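Local coordinates for putative metal resistance protein (Proteus mirabilis, PDB 6C29), which primes the disulfide isomerase ScsC, probably by reducing it, through the tandem immunoglobulin-fold periplasmic domain of ScsB, the part described here, at residues A16-T21 with Y123-D128; K31-V36 with E90-I95; Y45-G50 with W69-P74; K98-D103 with L127-P132. All coordinates share one frame; numbering follows the deposited sequence. Where two conformers were deposited one is given.

In the fold
All four contacts lie in the part of the chain that resembles the N-terminal domain of DsbD, an immunoglobulin-like sandwich. Contact 2 pairs two neighbouring strands of one sheet. Contact 1 packs strand 16-24 of that sheet on the second sheet, with its centre about 10 Å from that of contact 2. The salt bridge Arg19-Glu35 joins the two. Contact 4 shares Leu127 and Asp128 with contact 1 and closes one end of the sandwich. Contact 3 lies about 26 Å from contact 4, centre to centre, beside the second domain. It meets contact 2 where Phe93 packs on Trp69 and Pro72. The chain's two cysteines lie outside all four contacts, near the turn joining strands 104-114 and 118-128.

Contact 1. Residues A16-T21 with Y123-D128; sequences AQVRAT and YSLNLD
Val18 lies over the Tyr123 ring. Two conformers of Val18 were deposited, and the details here hold for one of them. In it CG1 sits above the centre of the ring, 4.2 Å from the centroid of Tyr123 and 4° off the normal. This is a CH-pi contact over the face. The other methyl, Val18 CG2, packs on the CG-CD2 bond of the ring, 3.6 Å from Tyr123 CD2. With chi1 at -66°, Tyr123 CG is anti to its carbonyl carbon, and the ring reaches back along the facing strand as far as Ala16. There Tyr123 OH lies 3.7 Å from Ala16 CB. A water joins the same two residues. It accepts a hydrogen bond from Tyr123 OH at 2.7 Å and donates one to Ala16 O, and it lies in the plane of the ring at its edge. The hydroxyl is thereby tied to the backbone of the opposite strand.

Farther along, the packing is aliphatic. Ala20 CB is met by CD2 of both Leu125 and Leu127, each at 4.4 Å. Leu127 CD2 also rests on the backbone, 3.6 Å from Ala20 O. Leu8 and Leu111 extend the same apolar layer, Leu8 touching Val18 and Leu125, and Leu111 touching Ala16, Val18 and Tyr123.

The strand axes run 7.9 Å apart at an angle of 26°, joined by side chains and water without direct hydrogen bonds. This is face-to-face packing of two sheets, as in the core of an immunoglobulin-like beta sandwich.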
# COMPACT_ATOMS: atom_id res chain seq x y z
N ALA A 16 -16.96 -7.88 -2.49
CA ALA A 16 -16.16 -6.86 -3.17
C ALA A 16 -16.74 -6.51 -4.51
O ALA A 16 -17.33 -7.33 -5.19
CB ALA A 16 -14.73 -7.32 -3.34
N GLN A 17 -16.56 -5.26 -4.89
CA GLN A 17 -16.81 -4.82 -6.24
C GLN A 17 -15.58 -4.00 -6.66
O GLN A 17 -15.03 -3.28 -5.83
CB GLN A 17 -18.02 -3.91 -6.33
CG GLN A 17 -19.30 -4.26 -5.69
CD GLN A 17 -20.28 -3.14 -5.99
OE1 GLN A 17 -20.66 -2.39 -5.11
NE2 GLN A 17 -20.61 -2.98 -7.26
N VAL A 18 -15.20 -4.09 -7.94
CA VAL A 18 -14.06 -3.32 -8.41
C VAL A 18 -14.36 -2.63 -9.72
O VAL A 18 -15.21 -3.06 -10.49
CB VAL A 18 -12.76 -4.18 -8.58
CG1 VAL A 18 -12.48 -5.03 -7.31
CG2 VAL A 18 -12.84 -5.06 -9.81
N ARG A 19 -13.70 -1.51 -9.94
CA ARG A 19 -13.88 -0.73 -11.15
C ARG A 19 -12.56 -0.13 -11.55
O ARG A 19 -11.87 0.41 -10.70
CB ARG A 19 -14.89 0.40 -10.92
CG ARG A 19 -15.04 1.37 -12.13
CD ARG A 19 -16.15 2.40 -11.86
NE ARG A 19 -16.30 3.41 -12.92
CZ ARG A 19 -16.17 4.73 -12.75
NH1 ARG A 19 -15.83 5.25 -11.57
NH2 ARG A 19 -16.38 5.54 -13.78
N ALA A 20 -12.21 -0.20 -12.84
CA ALA A 20 -11.03 0.45 -13.35
C ALA A 20 -11.40 1.44 -14.44
O ALA A 20 -12.28 1.16 -15.27
CB ALA A 20 -10.04 -0.54 -13.87
N THR A 21 -10.74 2.59 -14.42
CA THR A 21 -10.89 3.62 -15.43
C THR A 21 -9.50 4.08 -15.84
O THR A 21 -8.55 3.88 -15.09
CB THR A 21 -11.68 4.81 -14.92
OG1 THR A 21 -11.09 5.30 -13.71
CG2 THR A 21 -13.13 4.41 -14.68
N TYR A 123 -10.26 -10.69 -11.12
CA TYR A 123 -11.14 -9.80 -11.87
C TYR A 123 -10.49 -9.46 -13.20
O TYR A 123 -9.35 -9.02 -13.22
CB TYR A 123 -11.42 -8.51 -11.07
CG TYR A 123 -12.21 -8.73 -9.81
CD1 TYR A 123 -11.59 -9.11 -8.64
CD2 TYR A 123 -13.58 -8.57 -9.78
CE1 TYR A 123 -12.31 -9.34 -7.49
CE2 TYR A 123 -14.30 -8.80 -8.65
CZ TYR A 123 -13.66 -9.16 -7.49
OH TYR A 123 -14.36 -9.41 -6.33
N SER A 124 -11.20 -9.64 -14.30
CA SER A 124 -10.66 -9.32 -15.61
C SER A 124 -10.98 -7.88 -15.94
O SER A 124 -12.16 -7.49 -15.99
CB SER A 124 -11.22 -10.25 -16.67
OG SER A 124 -10.78 -11.57 -16.45
N LEU A 125 -9.92 -7.09 -16.13
CA LEU A 125 -10.03 -5.66 -16.42
C LEU A 125 -9.77 -5.46 -17.91
O LEU A 125 -8.68 -5.71 -18.37
CB LEU A 125 -9.01 -4.87 -15.57
CG LEU A 125 -9.03 -5.20 -14.09
CD1 LEU A 125 -7.91 -4.39 -13.43
CD2 LEU A 125 -10.41 -4.89 -13.50
N ASN A 126 -10.77 -5.01 -18.64
CA ASN A 126 -10.65 -4.75 -20.05
C ASN A 126 -10.93 -3.27 -20.31
O ASN A 126 -12.02 -2.78 -20.04
CB ASN A 126 -11.62 -5.67 -20.82
CG ASN A 126 -11.35 -7.14 -20.53
OD1 ASN A 126 -10.22 -7.62 -20.69
ND2 ASN A 126 -12.37 -7.85 -20.08
N LEU A 127 -9.92 -2.57 -20.79
CA LEU A 127 -9.98 -1.11 -21.00
C LEU A 127 -9.73 -0.76 -22.46
O LEU A 127 -8.73 -1.18 -23.05
CB LEU A 127 -8.96 -0.40 -20.11
CG LEU A 127 -9.15 -0.54 -18.60
CD1 LEU A 127 -7.85 -0.29 -17.86
CD2 LEU A 127 -10.21 0.44 -18.17
N ASP A 128 -10.64 0.03 -23.04
CA ASP A 128 -10.49 0.52 -24.40
C ASP A 128 -9.97 1.94 -24.35
O ASP A 128 -10.70 2.87 -24.07
CB ASP A 128 -11.83 0.43 -25.15
CG ASP A 128 -11.72 0.86 -26.63
OD1 ASP A 128 -10.64 1.34 -27.06
OD2 ASP A 128 -12.73 0.71 -27.36
O HOH W 1 -17.02 -9.73 -6.40

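Contact 2. Residues K31-V36 with E90-I95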
# COMPACT_ATOMS: atom_id res chain seq x y z
N LYS A 31 -2.67 6.33 -17.26
CA LYS A 31 -3.06 6.46 -15.87
C LYS A 31 -4.30 5.61 -15.67
O LYS A 31 -5.23 5.67 -16.49
CB LYS A 31 -3.35 7.92 -15.52
CG LYS A 31 -2.10 8.78 -15.48
CD LYS A 31 -2.40 10.27 -15.38
CE LYS A 31 -3.17 10.67 -14.14
NZ LYS A 31 -3.30 12.15 -14.15
N ILE A 32 -4.30 4.81 -14.61
CA ILE A 32 -5.38 3.90 -14.27
C ILE A 32 -5.79 4.15 -12.82
O ILE A 32 -4.92 4.28 -11.94
CB ILE A 32 -4.93 2.45 -14.45
CG1 ILE A 32 -4.58 2.21 -15.92
CG2 ILE A 32 -5.98 1.48 -14.02
CD1 ILE A 32 -3.53 1.20 -16.06
N LEU A 33 -7.08 4.18 -12.56
CA LEU A 33 -7.60 4.18 -11.21
C LEU A 33 -8.31 2.89 -10.97
O LEU A 33 -9.24 2.56 -11.70
CB LEU A 33 -8.58 5.33 -10.96
CG LEU A 33 -7.96 6.69 -10.76
CD1 LEU A 33 -9.03 7.75 -10.74
CD2 LEU A 33 -7.18 6.73 -9.43
N LEU A 34 -7.89 2.16 -9.96
CA LEU A 34 -8.52 0.92 -9.57
C LEU A 34 -9.29 1.14 -8.28
O LEU A 34 -8.68 1.30 -7.23
CB LEU A 34 -7.50 -0.18 -9.39
CG LEU A 34 -8.06 -1.48 -8.90
CD1 LEU A 34 -9.00 -2.08 -9.94
CD2 LEU A 34 -6.93 -2.45 -8.59
N GLU A 35 -10.61 1.17 -8.33
CA GLU A 35 -11.45 1.35 -7.16
C GLU A 35 -11.87 -0.01 -6.63
O GLU A 35 -12.27 -0.89 -7.40
CB GLU A 35 -12.71 2.15 -7.50
CG GLU A 35 -12.45 3.54 -8.04
CD GLU A 35 -13.72 4.16 -8.62
OE1 GLU A 35 -14.53 4.74 -7.84
OE2 GLU A 35 -13.97 3.99 -9.83
N VAL A 36 -11.79 -0.18 -5.31
CA VAL A 36 -12.22 -1.38 -4.63
C VAL A 36 -13.18 -1.01 -3.53
O VAL A 36 -12.84 -0.22 -2.66
CB VAL A 36 -11.05 -2.13 -4.05
CG1 VAL A 36 -11.52 -3.37 -3.35
CG2 VAL A 36 -10.05 -2.50 -5.14
N GLU A 90 -13.19 0.84 1.62
CA GLU A 90 -12.93 1.15 0.24
C GLU A 90 -11.55 1.72 0.08
O GLU A 90 -11.01 2.31 1.02
CB GLU A 90 -13.96 2.13 -0.31
CG GLU A 90 -14.08 3.38 0.47
CD GLU A 90 -15.16 4.25 -0.14
OE1 GLU A 90 -14.80 4.98 -1.09
OE2 GLU A 90 -16.35 4.12 0.28
N VAL A 91 -10.95 1.47 -1.07
CA VAL A 91 -9.64 2.01 -1.38
C VAL A 91 -9.55 2.23 -2.89
O VAL A 91 -10.16 1.49 -3.66
CB VAL A 91 -8.53 1.07 -0.87
CG1 VAL A 91 -8.65 -0.33 -1.49
CG2 VAL A 91 -7.16 1.64 -1.13
N VAL A 92 -8.80 3.24 -3.30
CA VAL A 92 -8.57 3.53 -4.72
C VAL A 92 -7.09 3.57 -5.00
O VAL A 92 -6.38 4.38 -4.40
CB VAL A 92 -9.18 4.87 -5.15
CG1 VAL A 92 -8.99 5.10 -6.65
CG2 VAL A 92 -10.64 4.90 -4.83
N PHE A 93 -6.60 2.70 -5.89
CA PHE A 93 -5.21 2.61 -6.24
C PHE A 93 -4.93 3.37 -7.54
O PHE A 93 -5.43 2.98 -8.59
CB PHE A 93 -4.79 1.14 -6.41
CG PHE A 93 -4.98 0.31 -5.18
CD1 PHE A 93 -4.14 0.45 -4.10
CD2 PHE A 93 -6.00 -0.64 -5.09
CE1 PHE A 93 -4.30 -0.30 -2.96
CE2 PHE A 93 -6.15 -1.40 -3.95
CZ PHE A 93 -5.30 -1.24 -2.88
N PRO A 94 -4.16 4.46 -7.48
CA PRO A 94 -3.64 5.06 -8.71
C PRO A 94 -2.46 4.27 -9.25
O PRO A 94 -1.55 3.95 -8.48
CB PRO A 94 -3.22 6.47 -8.29
CG PRO A 94 -3.42 6.54 -6.78
CD PRO A 94 -3.65 5.16 -6.29
N ILE A 95 -2.48 3.99 -10.54
CA ILE A 95 -1.49 3.20 -11.23
C ILE A 95 -1.06 3.97 -12.47
O ILE A 95 -1.86 4.70 -13.07
CB ILE A 95 -2.06 1.83 -11.60
CG1 ILE A 95 -2.46 1.07 -10.33
CG2 ILE A 95 -1.07 1.04 -12.40
CD1 ILE A 95 -3.44 -0.03 -10.58
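Two central strands of the four-stranded antiparallel sheet of the immunoglobulin-like domain pair here. Ile32, Leu34 and Val36 form hydrogen-bonded pairs with Ile95, Phe93 and Val91. Each pair is closed by two backbone bonds, six in all. The bond from Leu34 N to Phe93 O is 2.9 Å long and nearly straight at 173°. Its return, from Phe93 N to Leu34 O, measures 2.8 Å. Between these pairs stand the non-hydrogen-bonded pairs Leu33-Pro94 and Glu35-Val92. Pro94 has no N-H to give, so its place in a non-hydrogen-bonded pair costs no bond between these strands.

The face bearing Leu34 and Phe93 is apolar. These two side chains run side on, both toward the sandwich core, with Leu34 CD2 4.0 Å from Phe93 CD2. Val36 CG2 comes to the edge of the Phe93 ring, near its plane, 4.2 Å from CE2. Phe93 CG is anti to the carbonyl carbon, chi1 -59°, which brings the ring's CD2-CE2 side toward the partner strand. Ile95 CD1 touches Leu34 CB. Ile58 of the opposing sheet touches both Leu34 and Ile95.

On the other face Leu33 CD2 sits 3.7 Å from Val92 CG1 and also touches Pro94. Tyr141 of helix 137-145 packs on Leu33 and Pro94. Glu35 CG runs beside Val92 CG2 at 3.9 Å, while the carboxylate reaches Arg19 in a salt bridge. The chemistry thus implies a sheet with one oily side turned to the sandwich core and a mixed side, where apolar groups meet the helix and Glu35 meets its arginine.

Contact 3. Residues Y45-G50 with W69-P74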
# COMPACT_ATOMS: atom_id res chain seq x y z
N TYR A 45 -5.39 -5.59 1.40
CA TYR A 45 -4.07 -5.47 1.99
C TYR A 45 -3.19 -4.43 1.35
O TYR A 45 -3.34 -4.06 0.20
CB TYR A 45 -3.36 -6.79 1.88
CG TYR A 45 -3.95 -7.96 2.63
CD1 TYR A 45 -3.56 -8.24 3.92
CD2 TYR A 45 -4.84 -8.80 2.00
CE1 TYR A 45 -4.07 -9.36 4.60
CE2 TYR A 45 -5.34 -9.91 2.65
CZ TYR A 45 -4.94 -10.18 3.96
OH TYR A 45 -5.43 -11.28 4.60
N TRP A 46 -2.23 -3.98 2.14
CA TRP A 46 -1.18 -3.10 1.69
C TRP A 46 -0.08 -3.90 1.00
O TRP A 46 -0.13 -5.13 0.97
CB TRP A 46 -0.64 -2.35 2.91
CG TRP A 46 0.30 -1.19 2.69
CD1 TRP A 46 0.16 -0.18 1.82
CD2 TRP A 46 1.49 -0.93 3.44
NE1 TRP A 46 1.21 0.71 1.95
CE2 TRP A 46 2.03 0.27 2.94
CE3 TRP A 46 2.16 -1.59 4.48
CZ2 TRP A 46 3.19 0.83 3.42
CZ3 TRP A 46 3.34 -1.00 4.97
CH2 TRP A 46 3.82 0.20 4.44
N ARG A 47 0.94 -3.20 0.52
CA ARG A 47 2.03 -3.90 -0.17
C ARG A 47 2.79 -4.86 0.75
O ARG A 47 3.36 -5.85 0.27
CB ARG A 47 3.00 -2.89 -0.77
CG ARG A 47 3.71 -2.05 0.24
CD ARG A 47 4.61 -1.02 -0.44
NE ARG A 47 5.28 -0.28 0.61
CZ ARG A 47 5.36 1.04 0.69
NH1 ARG A 47 4.84 1.82 -0.28
NH2 ARG A 47 5.96 1.58 1.73
N SER A 48 2.83 -4.56 2.05
CA SER A 48 3.34 -5.44 3.10
C SER A 48 2.17 -5.82 3.98
O SER A 48 1.77 -5.09 4.87
CB SER A 48 4.43 -4.75 3.92
OG SER A 48 5.58 -4.54 3.10
N PRO A 49 1.57 -6.96 3.71
CA PRO A 49 0.27 -7.26 4.30
C PRO A 49 0.32 -7.67 5.75
O PRO A 49 -0.70 -7.59 6.44
CB PRO A 49 -0.23 -8.41 3.44
CG PRO A 49 1.00 -9.08 2.97
CD PRO A 49 2.00 -8.00 2.76
N GLY A 50 1.49 -8.11 6.20
CA GLY A 50 1.65 -8.76 7.48
C GLY A 50 1.53 -10.27 7.29
O GLY A 50 1.20 -10.78 6.21
N TRP A 69 2.66 1.41 -9.06
CA TRP A 69 1.45 1.21 -8.27
C TRP A 69 1.58 2.08 -7.02
O TRP A 69 2.48 1.88 -6.20
CB TRP A 69 1.28 -0.26 -7.89
CG TRP A 69 0.06 -0.64 -7.12
CD1 TRP A 69 -0.29 -0.18 -5.88
CD2 TRP A 69 -0.94 -1.58 -7.50
NE1 TRP A 69 -1.46 -0.78 -5.47
CE2 TRP A 69 -1.89 -1.63 -6.46
CE3 TRP A 69 -1.14 -2.37 -8.64
CZ2 TRP A 69 -3.00 -2.46 -6.50
CZ3 TRP A 69 -2.24 -3.18 -8.68
CH2 TRP A 69 -3.17 -3.22 -7.62
N HIS A 70 0.73 3.08 -6.92
CA HIS A 70 0.81 3.99 -5.80
C HIS A 70 -0.07 3.43 -4.70
O HIS A 70 -1.24 3.08 -4.91
CB HIS A 70 0.33 5.40 -6.17
CG HIS A 70 1.11 6.04 -7.27
ND1 HIS A 70 2.28 6.73 -7.04
CD2 HIS A 70 0.86 6.14 -8.59
CE1 HIS A 70 2.73 7.21 -8.19
NE2 HIS A 70 1.89 6.86 -9.15
N TRP A 71 0.48 3.32 -3.50
CA TRP A 71 -0.24 2.74 -2.40
C TRP A 71 -0.77 3.81 -1.47
O TRP A 71 0.01 4.52 -0.84
CB TRP A 71 0.65 1.79 -1.61
CG TRP A 71 1.08 0.58 -2.38
CD1 TRP A 71 2.20 0.43 -3.12
CD2 TRP A 71 0.36 -0.67 -2.47
NE1 TRP A 71 2.24 -0.83 -3.69
CE2 TRP A 71 1.12 -1.52 -3.30
CE3 TRP A 71 -0.85 -1.13 -1.95
CZ2 TRP A 71 0.69 -2.82 -3.61
CZ3 TRP A 71 -1.25 -2.43 -2.24
CH2 TRP A 71 -0.50 -3.24 -3.08
N PRO A 72 -2.08 3.93 -1.33
CA PRO A 72 -2.63 4.85 -0.35
C PRO A 72 -2.14 4.51 1.03
O PRO A 72 -1.82 3.33 1.33
CB PRO A 72 -4.14 4.68 -0.50
CG PRO A 72 -4.29 4.22 -1.94
CD PRO A 72 -3.15 3.30 -2.14
N SER A 73 -2.07 5.52 1.88
CA SER A 73 -1.58 5.33 3.22
C SER A 73 -2.42 4.23 3.90
O SER A 73 -3.65 4.33 3.87
CB SER A 73 -1.64 6.66 3.98
OG SER A 73 -0.85 6.59 5.13
N PRO A 74 -1.78 3.21 4.51
CA PRO A 74 -2.57 2.07 5.02
C PRO A 74 -3.06 2.26 6.44
O PRO A 74 -2.77 3.25 7.12
CB PRO A 74 -1.55 0.92 4.97
CG PRO A 74 -0.25 1.62 5.32
CD PRO A 74 -0.33 2.95 4.62
O HOH W 2 1.69 3.46 1.25
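Pro74 leans over the indole of Trp46 with its CB-CG-CD edge. Its CG is 3.6 Å from the centroid of the Trp46 five-membered ring, 11° off the normal, a CH-pi contact over the face. The opposite face of that indole is covered by Arg47 CG. Arg47 CB meets a second indole: it lies over the face of Trp71, 3.4 Å from Trp71 CE2. Chi1 of Arg47, at 64°, lays CG over Trp46 while CB stays on Trp71. The chain then extends past Trp71, with CD 3.9 Å from Trp71 CD1. The guanidinium stands almost upright to the Trp71 ring, planes 88° apart, and has one face over Trp46 CZ2. Its NH2 forms a salt bridge with Asp186. Trp69 CD1 covers the other face of Trp71.

A water bridges the two loops. It accepts from Trp46 NE1 at 2.9 Å and donates to Trp71 O, so the buried indole N-H is satisfied. Tyr45 O, 3.6 Å from Trp71 CZ3, is buried without a polar partner in the model.

Beyond the two loops, Trp46 also touches Val230, and Ser73 OG bonds to Ser237 OG. These partners, like Asp186, belong to the second half of the chain. This is loop packing of aromatic and proline side chains at the junction of the two domains of the tandem immunoglobulin fold.

Contact 4. Residues K98-D103 with L127-P132; sequences KSVDSD and LDLNEP
An Asx turn inside a type I beta turn meets a loop that crosses from one sheet of the immunoglobulin-like sandwich to the other. The loop 98-103 joins strand 90-97 to strand 104-114. The turn, Asp128 to Glu131, follows strand 118-128. Their main link is the bond from Leu129 N to Asp103 O, 2.7 Å long. The bond is bent at the hydrogen, 145°, although the donor lies almost in line with the carbonyl. Leu129 CB crowds the same oxygen, 3.2 Å from Asp103 O.

The side chain of Leu129 points toward the loop, and its CD1 reaches Val100 CG1 at 4.2 Å. Ala22 and Val30 of the neighbouring sheet also touch Leu129, so this leucine fills the end of the sandwich core.

The turn is held from within. Glu131 N bonds to Asp128 O. Asp128 CG is anti to its backbone N, chi1 -177°, and this brings OD1 forward to accept from Asn130 N at 3.1 Å. The donor comes from above the carboxylate plane.

Outside, on the more exposed side, Asn130 packs against Asp103. The amide and carboxylate planes are 54° apart. Lys24 bonds to Ser102 O and makes a long, weak ion pair with Asp103 OD1, which may ease the charge of that carboxylate. The other oxygen, Asp103 OD2, receives a weak hydrogen bond from Asn130 ND2 at 3.3 Å, while Asn130 ND2 also lies 3.3 Å from Asp103 CB.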
# COMPACT_ATOMS: atom_id res chain seq x y z
N LYS A 98 3.80 2.96 -18.63
CA LYS A 98 4.46 3.55 -19.81
C LYS A 98 4.60 2.53 -20.94
O LYS A 98 4.50 1.32 -20.72
CB LYS A 98 5.81 4.15 -19.44
CG LYS A 98 5.69 5.38 -18.56
CD LYS A 98 7.04 5.96 -18.28
CE LYS A 98 6.94 7.20 -17.40
NZ LYS A 98 8.30 7.64 -17.01
N SER A 99 4.73 3.04 -22.16
CA SER A 99 4.96 2.21 -23.33
C SER A 99 3.90 1.15 -23.55
O SER A 99 4.21 -0.02 -23.79
CB SER A 99 6.33 1.52 -23.21
OG SER A 99 7.35 2.45 -22.91
N VAL A 100 2.64 1.58 -23.49
CA VAL A 100 1.56 0.72 -23.91
C VAL A 100 1.43 0.91 -25.40
O VAL A 100 1.08 2.00 -25.85
CB VAL A 100 0.24 1.07 -23.20
CG1 VAL A 100 -0.92 0.23 -23.73
CG2 VAL A 100 0.39 0.89 -21.70
N ASP A 101 1.75 -0.11 -26.18
CA ASP A 101 1.75 0.04 -27.64
C ASP A 101 0.35 -0.16 -28.24
O ASP A 101 0.12 0.09 -29.43
CB ASP A 101 2.77 -0.90 -28.29
CG ASP A 101 2.56 -2.34 -27.93
OD1 ASP A 101 1.39 -2.79 -27.86
OD2 ASP A 101 3.59 -3.02 -27.75
N SER A 102 -0.60 -0.53 -27.40
CA SER A 102 -1.92 -0.94 -27.85
C SER A 102 -2.97 0.06 -27.42
O SER A 102 -2.77 0.82 -26.47
CB SER A 102 -2.25 -2.31 -27.24
OG SER A 102 -3.54 -2.75 -27.66
N ASP A 103 -4.09 0.06 -28.11
CA ASP A 103 -5.21 0.93 -27.74
C ASP A 103 -6.07 0.19 -26.72
O ASP A 103 -7.04 0.73 -26.20
CB ASP A 103 -6.03 1.32 -28.97
CG ASP A 103 -5.23 2.20 -29.96
OD1 ASP A 103 -4.41 3.02 -29.50
OD2 ASP A 103 -5.44 2.07 -31.19
N LEU A 127 -9.92 -2.57 -20.79
CA LEU A 127 -9.98 -1.11 -21.00
C LEU A 127 -9.73 -0.76 -22.46
O LEU A 127 -8.73 -1.18 -23.05
CB LEU A 127 -8.96 -0.40 -20.11
CG LEU A 127 -9.15 -0.54 -18.60
CD1 LEU A 127 -7.85 -0.29 -17.86
CD2 LEU A 127 -10.21 0.44 -18.17
N ASP A 128 -10.64 0.03 -23.04
CA ASP A 128 -10.49 0.52 -24.40
C ASP A 128 -9.97 1.94 -24.35
O ASP A 128 -10.70 2.87 -24.07
CB ASP A 128 -11.83 0.43 -25.15
CG ASP A 128 -11.72 0.86 -26.63
OD1 ASP A 128 -10.64 1.34 -27.06
OD2 ASP A 128 -12.73 0.71 -27.36
N LEU A 129 -8.67 2.10 -24.61
CA LEU A 129 -8.02 3.38 -24.42
C LEU A 129 -8.29 4.36 -25.57
O LEU A 129 -7.85 5.51 -25.52
CB LEU A 129 -6.52 3.18 -24.24
CG LEU A 129 -6.11 2.29 -23.06
CD1 LEU A 129 -4.62 2.08 -22.99
CD2 LEU A 129 -6.60 2.89 -21.78
N ASN A 130 -9.07 3.94 -26.57
CA ASN A 130 -9.52 4.84 -27.62
C ASN A 130 -10.76 5.60 -27.21
O ASN A 130 -11.19 6.52 -27.91
CB ASN A 130 -9.81 4.08 -28.91
CG ASN A 130 -8.56 3.76 -29.70
OD1 ASN A 130 -7.57 4.48 -29.64
ND2 ASN A 130 -8.61 2.67 -30.46
N GLU A 131 -11.38 5.16 -26.12
CA GLU A 131 -12.51 5.85 -25.53
C GLU A 131 -11.98 6.85 -24.49
O GLU A 131 -10.96 6.61 -23.84
CB GLU A 131 -13.48 4.86 -24.89
CG GLU A 131 -14.05 3.81 -25.84
CD GLU A 131 -15.04 4.37 -26.84
OE1 GLU A 131 -15.34 5.58 -26.79
OE2 GLU A 131 -15.54 3.59 -27.69
N PRO A 132 -12.68 7.98 -24.35
CA PRO A 132 -12.27 9.00 -23.39
C PRO A 132 -12.43 8.54 -21.95
O PRO A 132 -13.33 7.76 -21.64
CB PRO A 132 -13.21 10.17 -23.70
CG PRO A 132 -14.41 9.53 -24.31
CD PRO A 132 -13.89 8.36 -25.09